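Local structure of 3-oxo-glucose-6-phosphate:glutamate aminotransferase (Bacillus subtilis subsp. subtilis, 4K2M) at residues E109-T114 / I304-M309; S113-K118 / Q227-T232; I131-L136 / G258-D263; S205-I210 / L219-D224. The protein catalyses the reversible pyridoxal phosphate-dependent transamination of 3-dehydro-glucose 6-phosphate with glutamate to form kanosamine 6-phosphate, a step in antibiotic biosynthesis. All coordinates share one frame; numbering follows the deposited sequence.

Interaction 1 (E109-T114 / I304-M309)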
# COMPACT_ATOMS: atom_id res chain seq x y z
N GLU A 109 2.65 -16.16 0.84
CA GLU A 109 2.84 -16.31 2.29
C GLU A 109 3.35 -17.71 2.64
O GLU A 109 4.25 -17.86 3.46
CB GLU A 109 1.58 -15.96 3.06
CG GLU A 109 1.19 -14.48 2.94
CD GLU A 109 -0.19 -14.19 3.49
OE1 GLU A 109 -1.04 -15.11 3.45
OE2 GLU A 109 -0.43 -13.05 3.97
N LYS A 110 2.79 -18.72 1.98
CA LYS A 110 3.26 -20.09 2.17
C LYS A 110 4.73 -20.30 1.78
O LYS A 110 5.50 -20.96 2.50
CB LYS A 110 2.36 -21.08 1.41
CG LYS A 110 2.73 -22.53 1.65
CD LYS A 110 2.88 -22.80 3.15
CE LYS A 110 3.76 -24.02 3.40
NZ LYS A 110 3.26 -25.22 2.66
N VAL A 111 5.15 -19.73 0.66
CA VAL A 111 6.54 -19.84 0.23
C VAL A 111 7.48 -19.13 1.22
O VAL A 111 8.57 -19.63 1.55
CB VAL A 111 6.71 -19.25 -1.19
CG1 VAL A 111 8.13 -18.85 -1.41
CG2 VAL A 111 6.28 -20.27 -2.24
N LEU A 112 7.06 -17.97 1.70
CA LEU A 112 7.83 -17.26 2.72
C LEU A 112 7.91 -18.04 4.02
O LEU A 112 8.94 -18.04 4.70
CB LEU A 112 7.20 -15.88 2.98
CG LEU A 112 7.40 -14.86 1.85
CD1 LEU A 112 6.59 -13.60 2.17
CD2 LEU A 112 8.88 -14.52 1.69
N SER A 113 6.80 -18.67 4.39
CA SER A 113 6.73 -19.46 5.62
C SER A 113 7.77 -20.56 5.59
O SER A 113 8.50 -20.78 6.56
CB SER A 113 5.32 -20.05 5.78
OG SER A 113 5.31 -21.09 6.74
N THR A 114 7.86 -21.24 4.45
CA THR A 114 8.83 -22.31 4.27
C THR A 114 10.26 -21.79 4.27
O THR A 114 11.16 -22.36 4.90
CB THR A 114 8.55 -23.07 2.98
OG1 THR A 114 7.23 -23.62 3.04
CG2 THR A 114 9.57 -24.20 2.78
N ILE A 304 3.86 -11.00 -8.59
CA ILE A 304 5.15 -10.49 -9.05
C ILE A 304 6.26 -11.02 -8.13
O ILE A 304 7.35 -11.39 -8.59
CB ILE A 304 5.16 -8.95 -9.05
CG1 ILE A 304 4.34 -8.43 -10.23
CG2 ILE A 304 6.59 -8.40 -9.15
CD1 ILE A 304 4.16 -6.91 -10.21
N GLY A 305 5.98 -11.05 -6.83
CA GLY A 305 6.94 -11.54 -5.85
C GLY A 305 7.32 -12.98 -6.09
O GLY A 305 8.48 -13.37 -5.90
N LEU A 306 6.35 -13.78 -6.52
CA LEU A 306 6.61 -15.19 -6.76
C LEU A 306 7.55 -15.35 -7.96
O LEU A 306 8.22 -16.37 -8.09
CB LEU A 306 5.31 -15.96 -6.96
CG LEU A 306 4.54 -16.13 -5.65
CD1 LEU A 306 3.09 -16.53 -5.88
CD2 LEU A 306 5.24 -17.17 -4.77
N GLU A 307 7.59 -14.34 -8.83
CA GLU A 307 8.55 -14.37 -9.94
C GLU A 307 9.90 -13.85 -9.50
O GLU A 307 10.93 -14.49 -9.74
CB GLU A 307 8.06 -13.54 -11.12
CG GLU A 307 6.85 -14.10 -11.83
CD GLU A 307 7.03 -15.55 -12.23
OE1 GLU A 307 8.10 -15.90 -12.77
OE2 GLU A 307 6.09 -16.34 -11.99
N ARG A 308 9.92 -12.69 -8.86
CA ARG A 308 11.21 -12.07 -8.54
C ARG A 308 11.97 -12.86 -7.50
O ARG A 308 13.19 -12.79 -7.45
CB ARG A 308 11.02 -10.59 -8.11
CG ARG A 308 10.41 -9.74 -9.23
CD ARG A 308 10.60 -8.24 -8.98
NE ARG A 308 12.00 -7.88 -9.18
CZ ARG A 308 12.55 -6.70 -8.89
NH1 ARG A 308 11.82 -5.71 -8.37
NH2 ARG A 308 13.84 -6.52 -9.15
N MET A 309 11.26 -13.64 -6.69
CA MET A 309 11.89 -14.42 -5.64
C MET A 309 12.80 -15.49 -6.22
O MET A 309 13.70 -15.97 -5.54
CB MET A 309 10.85 -15.09 -4.74
CG MET A 309 11.37 -15.47 -3.36
SD MET A 309 10.01 -15.97 -2.26
CE MET A 309 8.72 -16.03 -3.49
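No flat group lies between the residues that touch here: Val111 and Leu112 meet Leu306 and Met309 through aliphatic branches and a thioether. Aromatic rings lie around the contact, Phe108 against Leu306 and Met309, Tyr104 against Leu306, and Phe245 of a loop against Leu112. The closest approach is that of Val111 CG1 to Met309 SD, at 3.5 Å. Met309 CE follows at 3.6 Å from Val111 CG1, so one methyl of the valine rests on both the sulfur and the end methyl. Val111 puts this branch anti to its backbone N (chi1 157°), leaving CG2 for Leu306, whose CD2 stands 4.1 Å from Val111 CG2. The contact is a helix-to-helix packing in the aminotransferase domain, between helix 103-116 and segment 304-309, which carries the later part of helix 299-308. Val111 and Leu306 are the nearest pair of backbone positions, their CA atoms 8.4 Å apart. Leu112 points along the side of the interface, and its CD2 comes only within 4.4 Å of Met309 SD. No hydrogen bond crosses. Ile38 of a loop touches both Val111 and Met309, while Arg308 forms a salt bridge with Glu82.

Interaction 2 (S113-K118 / Q227-T232). With O1G (3-deoxy-3-[(E)-({3-hydroxy-2-methyl-5-[(phosphonooxy)methyl]pyridin-4-yl}methylidene)amino]-6-O-phosphono-alpha-D-gluco pyranose), chain C.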
# COMPACT_ATOMS: atom_id res chain seq x y z
N SER A 113 6.80 -18.67 4.39
CA SER A 113 6.73 -19.46 5.62
C SER A 113 7.77 -20.56 5.59
O SER A 113 8.50 -20.78 6.56
CB SER A 113 5.32 -20.05 5.78
OG SER A 113 5.31 -21.09 6.74
N THR A 114 7.86 -21.24 4.45
CA THR A 114 8.83 -22.31 4.27
C THR A 114 10.26 -21.79 4.27
O THR A 114 11.16 -22.36 4.90
CB THR A 114 8.55 -23.07 2.98
OG1 THR A 114 7.23 -23.62 3.04
CG2 THR A 114 9.57 -24.20 2.78
N TYR A 115 10.47 -20.69 3.57
CA TYR A 115 11.80 -20.09 3.48
C TYR A 115 12.29 -19.61 4.84
O TYR A 115 13.44 -19.85 5.21
CB TYR A 115 11.78 -18.96 2.47
CG TYR A 115 13.08 -18.21 2.28
CD1 TYR A 115 14.14 -18.79 1.58
CD2 TYR A 115 13.23 -16.92 2.77
CE1 TYR A 115 15.33 -18.09 1.38
CE2 TYR A 115 14.41 -16.21 2.58
CZ TYR A 115 15.45 -16.80 1.89
OH TYR A 115 16.62 -16.10 1.69
N LEU A 116 11.42 -18.93 5.59
CA LEU A 116 11.80 -18.38 6.89
C LEU A 116 11.76 -19.40 8.02
O LEU A 116 12.23 -19.11 9.12
CB LEU A 116 10.87 -17.21 7.23
CG LEU A 116 10.90 -16.01 6.30
CD1 LEU A 116 9.78 -15.02 6.65
CD2 LEU A 116 12.25 -15.31 6.39
N HIS A 117 11.18 -20.58 7.76
CA HIS A 117 10.89 -21.56 8.82
C HIS A 117 10.08 -20.92 9.95
O HIS A 117 10.38 -21.11 11.14
CB HIS A 117 12.17 -22.19 9.40
CG HIS A 117 13.02 -22.89 8.38
ND1 HIS A 117 12.62 -24.05 7.75
CD2 HIS A 117 14.24 -22.60 7.88
CE1 HIS A 117 13.56 -24.44 6.90
NE2 HIS A 117 14.55 -23.57 6.96
N LYS A 118 9.06 -20.15 9.57
CA LYS A 118 8.14 -19.55 10.53
C LYS A 118 6.75 -20.06 10.16
O LYS A 118 6.43 -20.14 8.97
CB LYS A 118 8.18 -18.02 10.44
CG LYS A 118 9.41 -17.39 11.10
CD LYS A 118 9.29 -17.49 12.62
CE LYS A 118 10.56 -16.99 13.31
NZ LYS A 118 10.40 -17.04 14.80
N GLN A 227 15.83 -5.01 5.91
CA GLN A 227 17.00 -5.06 5.01
C GLN A 227 17.75 -6.39 5.10
O GLN A 227 18.84 -6.52 4.55
CB GLN A 227 17.98 -3.94 5.37
CG GLN A 227 17.45 -2.54 5.02
CD GLN A 227 18.43 -1.44 5.40
OE1 GLN A 227 19.57 -1.71 5.78
NE2 GLN A 227 17.98 -0.19 5.30
N GLY A 228 17.18 -7.37 5.80
CA GLY A 228 17.93 -8.57 6.15
C GLY A 228 17.45 -9.91 5.59
O GLY A 228 17.86 -10.96 6.10
N ILE A 229 16.60 -9.91 4.57
CA ILE A 229 16.16 -11.20 4.03
C ILE A 229 17.35 -12.04 3.56
O ILE A 229 18.24 -11.55 2.86
CB ILE A 229 15.10 -11.07 2.92
CG1 ILE A 229 14.45 -12.43 2.66
CG2 ILE A 229 15.70 -10.48 1.63
CD1 ILE A 229 13.19 -12.40 1.82
N GLY A 230 17.35 -13.32 3.97
CA GLY A 230 18.42 -14.26 3.62
C GLY A 230 19.31 -14.56 4.83
O GLY A 230 20.11 -15.50 4.80
N LEU A 231 19.20 -13.77 5.90
CA LEU A 231 20.03 -14.02 7.08
C LEU A 231 19.73 -15.38 7.69
O LEU A 231 18.58 -15.74 7.91
CB LEU A 231 19.85 -12.93 8.15
CG LEU A 231 20.52 -11.58 7.89
CD1 LEU A 231 20.02 -10.56 8.92
CD2 LEU A 231 22.02 -11.72 8.01
N THR A 232 20.78 -16.17 7.93
CA THR A 232 20.63 -17.45 8.59
C THR A 232 20.06 -17.27 9.99
O THR A 232 20.47 -16.36 10.74
CB THR A 232 21.99 -18.15 8.67
OG1 THR A 232 22.37 -18.55 7.34
CG2 THR A 232 21.94 -19.38 9.58
P O1G C . 9.11 -0.10 3.66
C3A O1G C . 14.32 0.02 6.22
O3 O1G C . 15.43 0.23 5.49
C1 O1G C . 15.29 3.97 1.33
N1' O1G C . 13.25 -0.65 8.22
C2 O1G C . 15.21 3.06 2.55
O2 O1G C . 16.55 2.48 2.65
C9A O1G C . 14.39 -0.45 7.54
C2A O1G C . 15.70 -0.76 8.24
C3 O1G C . 14.14 1.96 2.43
N3' O1G C . 14.04 1.39 3.79
O1 O1G C . 15.85 3.29 0.19
C4 O1G C . 12.79 2.51 1.91
O4 O1G C . 12.16 1.31 1.43
C4A O1G C . 13.10 0.28 5.63
C4B O1G C . 13.00 0.80 4.25
C5 O1G C . 13.08 3.35 0.66
O5 O1G C . 13.98 4.42 0.95
C5A O1G C . 11.93 0.07 6.36
C5T O1G C . 10.49 0.30 5.88
C6 O1G C . 11.89 4.11 0.16
C6A O1G C . 12.04 -0.39 7.67
OP1 O1G C . 7.98 0.49 4.47
OP2 O1G C . 8.74 -1.37 2.97
OP3 O1G C . 9.79 0.97 2.77
OP4 O1G C . 10.22 -0.58 4.77
O6 O1G C . 12.03 4.67 -1.09
P' O1G C . 10.77 4.80 -2.08
OP6 O1G C . 10.34 3.38 -2.37
OP7 O1G C . 9.71 5.64 -1.42
OP8 O1G C . 11.40 5.49 -3.30
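Tyr115 reaches from the end of its helix to Ile229 and Gly230. Ile229 CG1 comes to the edge of the ring, near its plane, 3.8 Å from Tyr115 CE2, and the two side chains cross at about a right angle. Beyond the ring, Tyr115 OH stands 3.2 Å from Gly230 CA. CG of Tyr115 lies anti to the backbone N (chi1 179°), which carries the ring out toward the loop. That loop is shaped by a type II beta turn from Gly228 to Leu231, closed by Leu231 N to Gly228 O at 3.1 Å; Gly230 has the positive phi expected at the third position of such a turn. On the helix side a Schellman motif ends the helix at His117, with Lys118 N bonded to Ser113 O; Ser113 OG adds a bond of 2.7 Å to Lys118 O, in the carbonyl plane. At the start of the loop Gln227 NE2 donates to O3 of the external aldimine at 2.6 Å, while its OE1 is bonded to Tyr201 N. Lys12 makes a cation-pi contact with Tyr115. Leu312 of helix 312-329 packs on both Tyr115 and Ile229, and Leu116 lies on Ala261 of strand 258-262.

Interaction 3 (I131-L136 / G258-D263)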
# COMPACT_ATOMS: atom_id res chain seq x y z
N ILE A 131 5.83 -3.44 10.76
CA ILE A 131 6.28 -3.11 12.11
C ILE A 131 5.12 -2.56 12.94
O ILE A 131 4.93 -2.94 14.10
CB ILE A 131 7.44 -2.10 12.07
CG1 ILE A 131 8.61 -2.71 11.29
CG2 ILE A 131 7.85 -1.73 13.53
CD1 ILE A 131 9.67 -1.67 10.87
N MET A 132 4.34 -1.66 12.35
CA MET A 132 3.23 -1.05 13.06
C MET A 132 2.20 -2.08 13.49
O MET A 132 1.77 -2.10 14.65
CB MET A 132 2.57 0.02 12.17
CG MET A 132 1.54 0.83 12.89
SD MET A 132 0.83 2.00 11.72
CE MET A 132 0.04 0.89 10.56
N ILE A 133 1.80 -2.95 12.57
CA ILE A 133 0.86 -4.00 12.90
C ILE A 133 1.44 -4.97 13.93
O ILE A 133 0.74 -5.37 14.88
CB ILE A 133 0.43 -4.74 11.62
CG1 ILE A 133 -0.47 -3.81 10.80
CG2 ILE A 133 -0.33 -5.99 11.95
CD1 ILE A 133 -0.58 -4.25 9.33
N GLY A 134 2.71 -5.34 13.77
CA GLY A 134 3.32 -6.27 14.71
C GLY A 134 3.31 -5.73 16.13
O GLY A 134 3.01 -6.44 17.09
N LEU A 135 3.66 -4.45 16.28
CA LEU A 135 3.62 -3.82 17.60
C LEU A 135 2.23 -3.87 18.21
O LEU A 135 2.04 -4.24 19.37
CB LEU A 135 4.12 -2.37 17.52
CG LEU A 135 5.63 -2.19 17.33
CD1 LEU A 135 5.97 -0.75 16.92
CD2 LEU A 135 6.34 -2.55 18.61
N LEU A 136 1.23 -3.49 17.42
CA LEU A 136 -0.14 -3.50 17.91
C LEU A 136 -0.62 -4.92 18.24
O LEU A 136 -1.28 -5.14 19.26
CB LEU A 136 -1.07 -2.82 16.91
CG LEU A 136 -0.82 -1.33 16.71
CD1 LEU A 136 -1.58 -0.80 15.50
CD2 LEU A 136 -1.24 -0.53 17.96
N GLY A 258 5.40 -5.83 2.29
CA GLY A 258 6.26 -6.35 3.35
C GLY A 258 5.65 -7.60 3.95
O GLY A 258 4.72 -8.17 3.40
N ALA A 259 6.18 -8.05 5.08
CA ALA A 259 5.56 -9.20 5.73
C ALA A 259 5.85 -9.25 7.20
O ALA A 259 6.85 -8.71 7.67
CB ALA A 259 6.03 -10.49 5.09
N ILE A 260 4.96 -9.92 7.93
CA ILE A 260 5.18 -10.25 9.33
C ILE A 260 5.32 -11.76 9.41
O ILE A 260 4.53 -12.48 8.81
CB ILE A 260 3.97 -9.84 10.16
CG1 ILE A 260 3.82 -8.32 10.18
CG2 ILE A 260 4.11 -10.34 11.59
CD1 ILE A 260 2.48 -7.86 10.75
N ALA A 261 6.31 -12.25 10.15
CA ALA A 261 6.45 -13.69 10.33
C ALA A 261 6.47 -14.02 11.80
O ALA A 261 7.11 -13.32 12.58
CB ALA A 261 7.70 -14.20 9.65
N THR A 262 5.75 -15.06 12.20
CA THR A 262 5.74 -15.46 13.60
C THR A 262 5.42 -16.93 13.72
O THR A 262 4.83 -17.51 12.80
CB THR A 262 4.74 -14.62 14.44
OG1 THR A 262 4.88 -14.96 15.83
CG2 THR A 262 3.29 -14.88 14.01
N ASP A 263 5.85 -17.55 14.82
CA ASP A 263 5.46 -18.92 15.12
C ASP A 263 4.21 -18.99 15.98
O ASP A 263 3.64 -20.06 16.18
CB ASP A 263 6.61 -19.67 15.81
CG ASP A 263 7.70 -20.10 14.84
OD1 ASP A 263 7.39 -20.36 13.66
OD2 ASP A 263 8.87 -20.19 15.27
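No polar bond passes between Ile133 or Gly134 and Ile260; the shortest one within either segment is the helical bond from Leu135 N to Ile131 O, at 2.9 Å. What crosses is a single methyl. Ile260 CD1 lies 3.6 Å from Ile133 CG2 and 3.8 Å from Ile133 CB, and it also comes to 3.9 Å from Gly134 N. It therefore fits against the helix surface where the isoleucine branch and the bare glycine backbone adjoin. Ile260 has CG1 anti to its carbonyl carbon (chi1 -67°) and continues extended through chi2 of 168°, which carries CD1 straight out from the strand. The branch it meets on Ile133, CG2, stands anti to the backbone N, and the two side chains cross at about a right angle. Gly134 and Ile260 are the nearest pair of backbone positions, their CA atoms 6.9 Å apart.

Strand 258-262 runs antiparallel to both its neighbours, 120-124 and 240-244, in the seven-stranded mixed sheet of the aspartate aminotransferase fold, and helix 127-137 lies across this face of it. At the start of the helix Thr128 OG1 is hydrogen-bonded to the aldimine, and Gly127 probably also binds the cofactor. Phe274 and Cys271 of helix 265-275 close on Ile133 and Ile260 respectively. The backbone polar groups of Ile260 and Ala261 pair with Ile122 and Thr241 within the sheet. No hydrogen bond joins strand and helix; a methyl packs on the isoleucine branch and the glycine backbone, consistent with a fit that rests on shape and on keeping water out.

Interaction 4 (S205-I210 / L219-D224). With O1G (3-deoxy-3-[(E)-({3-hydroxy-2-methyl-5-[(phosphonooxy)methyl]pyridin-4-yl}methylidene)amino]-6-O-phosphono-alpha-D-gluco pyranose), chain C.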
# COMPACT_ATOMS: atom_id res chain seq x y z
N SER A 205 21.71 -8.38 14.05
CA SER A 205 21.93 -7.92 15.42
C SER A 205 22.27 -9.11 16.30
O SER A 205 22.05 -10.26 15.91
CB SER A 205 20.66 -7.29 15.96
OG SER A 205 20.31 -6.13 15.25
N ASP A 206 22.79 -8.85 17.51
CA ASP A 206 23.13 -9.93 18.44
C ASP A 206 21.87 -10.44 19.12
O ASP A 206 21.61 -10.13 20.29
CB ASP A 206 24.13 -9.43 19.48
CG ASP A 206 24.68 -10.56 20.36
OD1 ASP A 206 24.17 -11.71 20.33
OD2 ASP A 206 25.64 -10.28 21.12
N MET A 207 21.11 -11.25 18.40
CA MET A 207 19.76 -11.59 18.85
C MET A 207 19.71 -12.50 20.07
O MET A 207 18.80 -12.37 20.91
CB MET A 207 18.94 -12.19 17.70
CG MET A 207 18.61 -11.18 16.58
SD MET A 207 17.62 -9.82 17.17
CE MET A 207 16.08 -10.65 17.50
N GLN A 208 20.67 -13.39 20.21
CA GLN A 208 20.68 -14.25 21.41
C GLN A 208 20.83 -13.44 22.69
O GLN A 208 20.12 -13.67 23.68
CB GLN A 208 21.77 -15.33 21.31
CG GLN A 208 21.76 -16.29 22.51
CD GLN A 208 22.73 -17.44 22.35
OE1 GLN A 208 23.71 -17.36 21.60
NE2 GLN A 208 22.47 -18.53 23.06
N HIS A 209 21.71 -12.45 22.66
CA HIS A 209 21.95 -11.61 23.83
C HIS A 209 20.72 -10.73 24.07
O HIS A 209 20.26 -10.58 25.19
CB HIS A 209 23.23 -10.79 23.59
CG HIS A 209 23.71 -10.05 24.80
ND1 HIS A 209 23.01 -10.00 25.98
CD2 HIS A 209 24.85 -9.34 25.00
CE1 HIS A 209 23.69 -9.28 26.86
NE2 HIS A 209 24.80 -8.86 26.29
N ILE A 210 20.17 -10.16 23.00
CA ILE A 210 18.93 -9.40 23.10
C ILE A 210 17.80 -10.24 23.72
O ILE A 210 17.08 -9.77 24.60
CB ILE A 210 18.52 -8.80 21.72
CG1 ILE A 210 19.56 -7.77 21.29
CG2 ILE A 210 17.13 -8.18 21.80
CD1 ILE A 210 19.37 -7.23 19.85
N LEU A 219 10.12 -8.69 28.23
CA LEU A 219 9.86 -7.81 27.09
C LEU A 219 9.59 -8.66 25.85
O LEU A 219 10.03 -9.81 25.75
CB LEU A 219 11.05 -6.89 26.83
CG LEU A 219 11.56 -6.15 28.07
CD1 LEU A 219 12.80 -5.31 27.75
CD2 LEU A 219 10.48 -5.26 28.62
N LYS A 220 8.85 -8.10 24.90
CA LYS A 220 8.65 -8.72 23.60
C LYS A 220 9.69 -8.19 22.63
O LYS A 220 10.12 -7.04 22.74
CB LYS A 220 7.25 -8.37 23.08
CG LYS A 220 6.14 -8.90 23.96
CD LYS A 220 6.11 -10.42 23.91
CE LYS A 220 5.06 -10.97 24.86
NZ LYS A 220 3.78 -10.22 24.71
N VAL A 221 10.09 -9.02 21.68
CA VAL A 221 11.11 -8.63 20.71
C VAL A 221 10.50 -8.65 19.33
O VAL A 221 10.04 -9.70 18.86
CB VAL A 221 12.31 -9.58 20.74
CG1 VAL A 221 13.30 -9.21 19.64
CG2 VAL A 221 13.00 -9.53 22.09
N ILE A 222 10.46 -7.50 18.69
CA ILE A 222 10.02 -7.46 17.31
C ILE A 222 11.21 -6.95 16.53
O ILE A 222 11.73 -5.86 16.82
CB ILE A 222 8.77 -6.56 17.13
CG1 ILE A 222 8.50 -6.29 15.65
CG2 ILE A 222 8.90 -5.26 17.94
CD1 ILE A 222 7.10 -5.69 15.39
N GLU A 223 11.68 -7.73 15.56
CA GLU A 223 12.90 -7.34 14.87
C GLU A 223 12.57 -6.73 13.52
O GLU A 223 11.67 -7.19 12.82
CB GLU A 223 13.84 -8.53 14.72
CG GLU A 223 13.28 -9.63 13.86
CD GLU A 223 14.18 -10.83 13.75
OE1 GLU A 223 15.38 -10.74 14.12
OE2 GLU A 223 13.69 -11.87 13.27
N ASP A 224 13.28 -5.66 13.19
CA ASP A 224 13.12 -5.00 11.90
C ASP A 224 14.17 -5.64 11.02
O ASP A 224 15.35 -5.29 11.08
CB ASP A 224 13.40 -3.51 12.05
CG ASP A 224 13.32 -2.76 10.74
OD1 ASP A 224 13.35 -3.39 9.66
OD2 ASP A 224 13.24 -1.52 10.79
P O1G C . 9.11 -0.10 3.66
C3A O1G C . 14.32 0.02 6.22
O3 O1G C . 15.43 0.23 5.49
C1 O1G C . 15.29 3.97 1.33
N1' O1G C . 13.25 -0.65 8.22
C2 O1G C . 15.21 3.06 2.55
O2 O1G C . 16.55 2.48 2.65
C9A O1G C . 14.39 -0.45 7.54
C2A O1G C . 15.70 -0.76 8.24
C3 O1G C . 14.14 1.96 2.43
N3' O1G C . 14.04 1.39 3.79
O1 O1G C . 15.85 3.29 0.19
C4 O1G C . 12.79 2.51 1.91
O4 O1G C . 12.16 1.31 1.43
C4A O1G C . 13.10 0.28 5.63
C4B O1G C . 13.00 0.80 4.25
C5 O1G C . 13.08 3.35 0.66
O5 O1G C . 13.98 4.42 0.95
C5A O1G C . 11.93 0.07 6.36
C5T O1G C . 10.49 0.30 5.88
C6 O1G C . 11.89 4.11 0.16
C6A O1G C . 12.04 -0.39 7.67
OP1 O1G C . 7.98 0.49 4.47
OP2 O1G C . 8.74 -1.37 2.97
OP3 O1G C . 9.79 0.97 2.77
OP4 O1G C . 10.22 -0.58 4.77
O6 O1G C . 12.03 4.67 -1.09
P' O1G C . 10.77 4.80 -2.08
OP6 O1G C . 10.34 3.38 -2.37
OP7 O1G C . 9.71 5.64 -1.42
OP8 O1G C . 11.40 5.49 -3.30
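Strand 192-195, helix 207-217 and strand 220-224 form a beta-alpha-beta unit of the aminotransferase sheet, and this contact packs the first turn of its helix, through Met207 and Ile210, on Val221 and Glu223 of its second strand. Met207 does most of the touching. Its chain bends at chi2 and chi3, turning CE back to the sheet, where it lies 3.8 Å from Val221 CG1 and 3.5 Å from Glu223 OE1. Met207 SD is a little farther from the same carboxylate oxygen, at 3.9 Å. Three residues on, Ile210 CG2 faces the other branch of the valine, Val221 CG2, at a looser 4.4 Å. Glu223 has CG between its backbone N and carbonyl carbon (chi1 63°), and its extended chain brings OE1 against the methionine's end methyl, the two side chains crossing at a slant.

Asp206 is the N-cap of the helix; its OD1 accepts a weak bond from His209 N, 3.5 Å long. At the far end of the strand Asp224 faces the cofactor, with OD2 2.7 Å from N1' of the aldimine pyridine ring, as expected of the aspartate at this place in fold-type I pyridoxal enzymes. Thr156 OG1 is bonded to Asp224 OD2 and Cys226 N to OD1, which fixes the turn of that carboxylate.

Both oxygens of the buried Glu223 carboxylate have polar partners, His199 NE2 at OE1 and Thr241 OG1 at OE2. OE1, the oxygen against Met207 CE, is thus also hydrogen-bonded, and the helix meets the strand through apolar and van der Waals contact.

Interactions 2, 3 and 4 are buried, while interaction 1 is only partly so. Interactions 1 and 2 use successive turns of helix 103-116: the first packs aliphatic groups and sulfur against another helix, the second sets a tyrosine against a loop. Interactions 3 and 4 both place a helix on the central sheet, one through isoleucines and a glycine backbone, the other with a buried carboxylate beside the methionine. They touch each other where Ile222 meets the backbone of helix 127-137. Interaction 2 meets interaction 3 through Leu116 on Ala261 and a long, weak Lys118-Asp263 ion pair. Only interactions 2 and 4 carry residues that reach the aldimine, at opposite ends of the 224-227 connection.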